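Local coordinates for protein nigritoxine (Vibrio nigripulchritudo, PDB 5M41) that acts as a bacterial toxin against crustaceans and insects and is built on a new fold, at residues 605-608 with 609-613; 633-637 with 638-642. All coordinates share one frame; numbering follows the deposited sequence.

Interaction 1: residues 605-608 with 609-613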
loop_
_atom_site.group_PDB
_atom_site.type_symbol
_atom_site.label_atom_id
_atom_site.label_comp_id
_atom_site.label_asym_id
_atom_site.label_seq_id
_atom_site.Cartn_x
_atom_site.Cartn_y
_atom_site.Cartn_z
ATOM N N ALA A 605 -21.319 -16.138 -20.000
ATOM C CA ALA A 605 -20.968 -15.598 -18.683
ATOM C C ALA A 605 -19.459 -15.361 -18.699
ATOM O O ALA A 605 -19.001 -14.284 -18.314
ATOM C CB ALA A 605 -21.363 -16.544 -17.552
ATOM N N PHE A 606 -18.724 -16.374 -19.175
ATOM C CA PHE A 606 -17.269 -16.324 -19.268
ATOM C C PHE A 606 -16.861 -15.203 -20.223
ATOM O O PHE A 606 -16.037 -14.362 -19.877
ATOM C CB PHE A 606 -16.696 -17.683 -19.732
ATOM C CG PHE A 606 -15.174 -17.726 -19.787
ATOM C CD1 PHE A 606 -14.406 -17.837 -18.610
ATOM C CD2 PHE A 606 -14.502 -17.658 -21.010
ATOM C CE1 PHE A 606 -13.012 -17.884 -18.658
ATOM C CE2 PHE A 606 -13.108 -17.708 -21.059
ATOM C CZ PHE A 606 -12.362 -17.824 -19.891
ATOM N N LEU A 607 -17.482 -15.181 -21.406
ATOM C CA LEU A 607 -17.189 -14.153 -22.418
ATOM C C LEU A 607 -17.358 -12.745 -21.837
ATOM O O LEU A 607 -16.462 -11.898 -21.981
ATOM C CB LEU A 607 -18.056 -14.322 -23.692
ATOM C CG LEU A 607 -17.942 -13.243 -24.782
ATOM C CD1 LEU A 607 -16.495 -13.083 -25.269
ATOM C CD2 LEU A 607 -18.901 -13.488 -25.953
ATOM N N THR A 608 -18.491 -12.511 -21.179
ATOM C CA THR A 608 -18.815 -11.192 -20.640
ATOM C C THR A 608 -17.810 -10.825 -19.574
ATOM O O THR A 608 -17.257 -9.718 -19.590
ATOM C CB THR A 608 -20.250 -11.116 -20.073
ATOM O OG1 THR A 608 -21.183 -11.337 -21.139
ATOM C CG2 THR A 608 -20.528 -9.730 -19.480
ATOM N N TYR A 609 -17.558 -11.752 -18.659
ATOM C CA TYR A 609 -16.626 -11.440 -17.575
ATOM C C TYR A 609 -15.242 -11.095 -18.122
ATOM O O TYR A 609 -14.672 -10.078 -17.747
ATOM C CB TYR A 609 -16.575 -12.534 -16.500
ATOM C CG TYR A 609 -15.554 -12.240 -15.420
ATOM C CD1 TYR A 609 -15.844 -11.357 -14.373
ATOM C CD2 TYR A 609 -14.285 -12.818 -15.462
ATOM C CE1 TYR A 609 -14.903 -11.071 -13.393
ATOM C CE2 TYR A 609 -13.332 -12.542 -14.487
ATOM C CZ TYR A 609 -13.649 -11.672 -13.451
ATOM O OH TYR A 609 -12.703 -11.395 -12.475
ATOM N N ILE A 610 -14.726 -11.915 -19.027
ATOM C CA ILE A 610 -13.382 -11.725 -19.544
ATOM C C ILE A 610 -13.265 -10.419 -20.355
ATOM O O ILE A 610 -12.295 -9.659 -20.171
ATOM C CB ILE A 610 -12.898 -12.968 -20.328
ATOM C CG1 ILE A 610 -12.718 -14.152 -19.365
ATOM C CG2 ILE A 610 -11.585 -12.699 -21.083
ATOM C CD1 ILE A 610 -11.639 -13.970 -18.298
ATOM N N GLU A 611 -14.251 -10.136 -21.209
ATOM C CA GLU A 611 -14.278 -8.870 -21.948
ATOM C C GLU A 611 -14.286 -7.681 -20.987
ATOM O O GLU A 611 -13.627 -6.683 -21.233
ATOM C CB GLU A 611 -15.456 -8.812 -22.923
ATOM C CG GLU A 611 -15.344 -9.833 -24.051
ATOM C CD GLU A 611 -14.165 -9.553 -24.973
ATOM O OE1 GLU A 611 -14.068 -8.421 -25.461
ATOM O OE2 GLU A 611 -13.340 -10.454 -25.219
ATOM N N GLY A 612 -14.990 -7.814 -19.868
ATOM C CA GLY A 612 -14.982 -6.787 -18.842
ATOM C C GLY A 612 -13.606 -6.628 -18.220
ATOM O O GLY A 612 -13.076 -5.512 -18.139
ATOM N N LYS A 613 -13.031 -7.744 -17.773
ATOM C CA LYS A 613 -11.691 -7.745 -17.189
ATOM C C LYS A 613 -10.609 -7.315 -18.187
ATOM O O LYS A 613 -9.603 -6.737 -17.778
ATOM C CB LYS A 613 -11.345 -9.104 -16.605
ATOM C CG LYS A 613 -12.038 -9.398 -15.289
ATOM C CD LYS A 613 -11.679 -8.381 -14.210
ATOM C CE LYS A 613 -10.481 -8.812 -13.386
ATOM N NZ LYS A 613 -10.403 -8.042 -12.116
#
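Phe606 and Ile610, one helical turn apart, make the main side-chain contact of this stretch of helix 603-614. CG1 of Ile610 stands over one face of the Phe606 ring, 3.8 Å from its centroid and 14° off the ring normal, a CH-pi contact slightly displaced toward the rim near CZ. Phe606 reaches that position because its CG lies anti to the backbone N (chi1 -177°), which carries the ring along the helix toward the next turn. On a neighbouring flank Leu607 and Glu611 repeat the i to i+4 spacing in a different chemistry: CD1 of Leu607 rests 3.7 Å from CG of Glu611, the aliphatic part of a side chain bent at chi2 (-66°), while Glu611 OE2 forms a salt bridge with Lys614.

Beneath these pairs runs the regular alpha-helical backbone bonding. Ile610 N donates to Phe606 O at 2.9 Å, and Glu611 N to Leu607 O, also at 2.9 Å, so each side-chain pair shares its register with a main-chain bond. Thr608 OG1 turns back to Asn604 O, pairing its hydroxyl within the helix. Farther out, Met698 and Ile694 of helix 688-704 pack on Phe606 and Ile610 respectively, Leu725 and Val729 of helix 719-731 meet Leu607, and Tyr609 OH bonds to Glu625.

The chemistry changes round the helix: an aromatic-aliphatic pair faces the buried packing against helix 688-704, whereas the partly exposed Glu611 contributes methylene to the apolar contact and shares its carboxylate between Lys614 and, weakly through OE1, Gln728 NE2. Apolar packing and charge pairing thus sit on different flanks.

Interaction 2: residues 633-637 with 638-642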
loop_
_atom_site.group_PDB
_atom_site.type_symbol
_atom_site.label_atom_id
_atom_site.label_comp_id
_atom_site.label_asym_id
_atom_site.label_seq_id
_atom_site.Cartn_x
_atom_site.Cartn_y
_atom_site.Cartn_z
ATOM N N PHE A 633 -24.527 -16.098 -10.892
ATOM C CA PHE A 633 -25.097 -17.386 -10.509
ATOM C C PHE A 633 -26.642 -17.450 -10.589
ATOM O O PHE A 633 -27.216 -18.534 -10.499
ATOM C CB PHE A 633 -24.591 -17.786 -9.119
ATOM C CG PHE A 633 -23.120 -18.130 -9.099
ATOM C CD1 PHE A 633 -22.680 -19.386 -9.494
ATOM C CD2 PHE A 633 -22.177 -17.185 -8.704
ATOM C CE1 PHE A 633 -21.333 -19.699 -9.475
ATOM C CE2 PHE A 633 -20.820 -17.479 -8.716
ATOM C CZ PHE A 633 -20.395 -18.738 -9.102
ATOM N N LYS A 634 -27.277 -16.286 -10.780
ATOM C CA LYS A 634 -28.730 -16.135 -10.895
ATOM C C LYS A 634 -29.130 -15.820 -12.324
ATOM O O LYS A 634 -30.315 -15.664 -12.612
ATOM C CB LYS A 634 -29.209 -14.981 -10.012
ATOM C CG LYS A 634 -28.952 -15.157 -8.521
ATOM C CD LYS A 634 -29.040 -13.809 -7.819
ATOM C CE LYS A 634 -29.111 -13.994 -6.311
ATOM N NZ LYS A 634 -28.308 -12.958 -5.616
ATOM N N THR A 635 -28.144 -15.725 -13.217
ATOM C CA THR A 635 -28.366 -15.277 -14.585
ATOM C C THR A 635 -28.222 -16.423 -15.590
ATOM O O THR A 635 -27.242 -17.164 -15.568
ATOM C CB THR A 635 -27.397 -14.116 -14.926
ATOM O OG1 THR A 635 -27.429 -13.144 -13.869
ATOM C CG2 THR A 635 -27.765 -13.442 -16.274
ATOM N N LYS A 636 -29.207 -16.558 -16.475
ATOM C CA LYS A 636 -29.180 -17.581 -17.521
ATOM C C LYS A 636 -28.218 -17.219 -18.663
ATOM O O LYS A 636 -27.869 -16.048 -18.853
ATOM C CB LYS A 636 -30.591 -17.819 -18.088
ATOM C CG LYS A 636 -31.624 -18.404 -17.116
ATOM C CD LYS A 636 -33.023 -17.993 -17.590
ATOM C CE LYS A 636 -34.030 -19.134 -17.575
ATOM N NZ LYS A 636 -34.376 -19.572 -16.194
ATOM N N LYS A 637 -27.823 -18.233 -19.432
ATOM C CA LYS A 637 -26.764 -18.106 -20.452
ATOM C C LYS A 637 -26.984 -16.981 -21.474
ATOM O O LYS A 637 -26.045 -16.283 -21.854
ATOM C CB LYS A 637 -26.523 -19.446 -21.154
ATOM C CG LYS A 637 -27.776 -20.029 -21.797
ATOM C CD LYS A 637 -27.574 -21.435 -22.344
ATOM C CE LYS A 637 -28.864 -21.945 -22.998
ATOM N NZ LYS A 637 -28.669 -23.334 -23.473
ATOM N N ASN A 638 -28.224 -16.773 -21.894
ATOM C CA ASN A 638 -28.484 -15.748 -22.899
ATOM C C ASN A 638 -28.930 -14.403 -22.317
ATOM O O ASN A 638 -29.389 -13.530 -23.041
ATOM C CB ASN A 638 -29.435 -16.284 -23.968
ATOM C CG ASN A 638 -28.884 -17.537 -24.651
ATOM O OD1 ASN A 638 -27.668 -17.660 -24.877
ATOM N ND2 ASN A 638 -29.771 -18.475 -24.978
ATOM N N ASP A 639 -28.737 -14.224 -21.014
ATOM C CA ASP A 639 -29.154 -12.992 -20.332
ATOM C C ASP A 639 -27.997 -12.134 -19.805
ATOM O O ASP A 639 -28.222 -11.227 -18.991
ATOM C CB ASP A 639 -30.112 -13.313 -19.178
ATOM C CG ASP A 639 -31.492 -13.800 -19.651
ATOM O OD1 ASP A 639 -31.925 -13.483 -20.778
ATOM O OD2 ASP A 639 -32.152 -14.501 -18.871
ATOM N N PHE A 640 -26.773 -12.408 -20.258
ATOM C CA PHE A 640 -25.612 -11.553 -19.937
ATOM C C PHE A 640 -25.479 -10.430 -20.967
ATOM O O PHE A 640 -26.066 -10.517 -22.042
ATOM C CB PHE A 640 -24.323 -12.381 -19.883
ATOM C CG PHE A 640 -24.290 -13.360 -18.745
ATOM C CD1 PHE A 640 -23.808 -12.979 -17.498
ATOM C CD2 PHE A 640 -24.740 -14.662 -18.922
ATOM C CE1 PHE A 640 -23.781 -13.879 -16.444
ATOM C CE2 PHE A 640 -24.712 -15.579 -17.871
ATOM C CZ PHE A 640 -24.242 -15.183 -16.625
ATOM N N ASP A 641 -24.708 -9.390 -20.651
ATOM C CA ASP A 641 -24.503 -8.262 -21.578
ATOM C C ASP A 641 -24.059 -8.742 -22.959
ATOM O O ASP A 641 -24.471 -8.197 -23.985
ATOM C CB ASP A 641 -23.477 -7.276 -21.018
ATOM C CG ASP A 641 -23.218 -6.094 -21.957
ATOM O OD1 ASP A 641 -24.080 -5.188 -22.033
ATOM O OD2 ASP A 641 -22.146 -6.060 -22.608
ATOM N N LEU A 642 -23.214 -9.767 -22.992
ATOM C CA LEU A 642 -22.813 -10.335 -24.258
ATOM C C LEU A 642 -23.555 -11.639 -24.471
ATOM O O LEU A 642 -23.657 -12.470 -23.556
ATOM C CB LEU A 642 -21.291 -10.514 -24.338
ATOM C CG LEU A 642 -20.476 -9.234 -24.187
ATOM C CD1 LEU A 642 -18.995 -9.548 -24.366
ATOM C CD2 LEU A 642 -20.919 -8.134 -25.166
HETATM O O HOH W 1 -31.428 -14.689 -16.519
HETATM O O HOH W 2 -25.988 -13.742 -22.587
#
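Thr635 opens the contact by laying its methyl on the ring of Phe640, five residues on. CG2 stands 3.9 Å from the ring centroid and 7° off the normal, a CH-pi contact over the middle of one face. With OG1 beside the backbone N (chi1 -48°) and bonded to Arg631 O, the CG2 branch lies anti to that N and is directed over the ring. The same CG2 touches CB of Asp639 at 3.7 Å.

At Lys636 the chain begins to turn. Its carbonyl O accepts a bond from Asp639 N at 3.0 Å, with the donor lying well above the carbonyl plane. This i to i+3 bond closes a beta turn over residues 636-639. The side chains of Lys636 and Asp639 run alongside each other, and water 1 joins the backbone N of Lys636 to Asp639 OD2. Lys636 NZ and Asp639 OD2 are 6.2 Å apart, too far for a salt bridge, so any attraction is probably weak.

Lys637 sends its extended chain out to a salt bridge with Asp647. Its carbonyl O lies in the plane of the Phe640 ring, at the edge near CD2. Water 2 accepts from Phe640 N and lies within bonding distance of Lys637 O (2.6 Å) and Leu642 O, with more acceptors in reach than protons.

The turn belongs to the loop between helix 625-632 and strand 649-652. Phe640 is the buried one of the residues that meet here, packed on Ala605 and Thr608 of helix 603-614, while Asn604 ND2 bonds to Lys637 O and Leu642 touches Glu611.

How the interactions relate
Interaction 1 is a buried contact within helix 603-614, whereas interaction 2 is a surface turn in the loop that follows helix 625-632; their centres lie 11 Å apart. Both place an aliphatic carbon over a phenylalanine face, but at i to i+4 spacing in the helix and i to i+5 across the turn. Repeating main-chain bonds hold the first, while one turn bond serves the second, where two waters bridge polar atoms of the turn. The two meet directly: Ala605 CB packs on Phe640 CZ, and Thr608 OG1 probably bonds to Leu642 N at 3.2 Å. Phe640 thus serves both contacts, taking Thr635 on one face and packing against the helix.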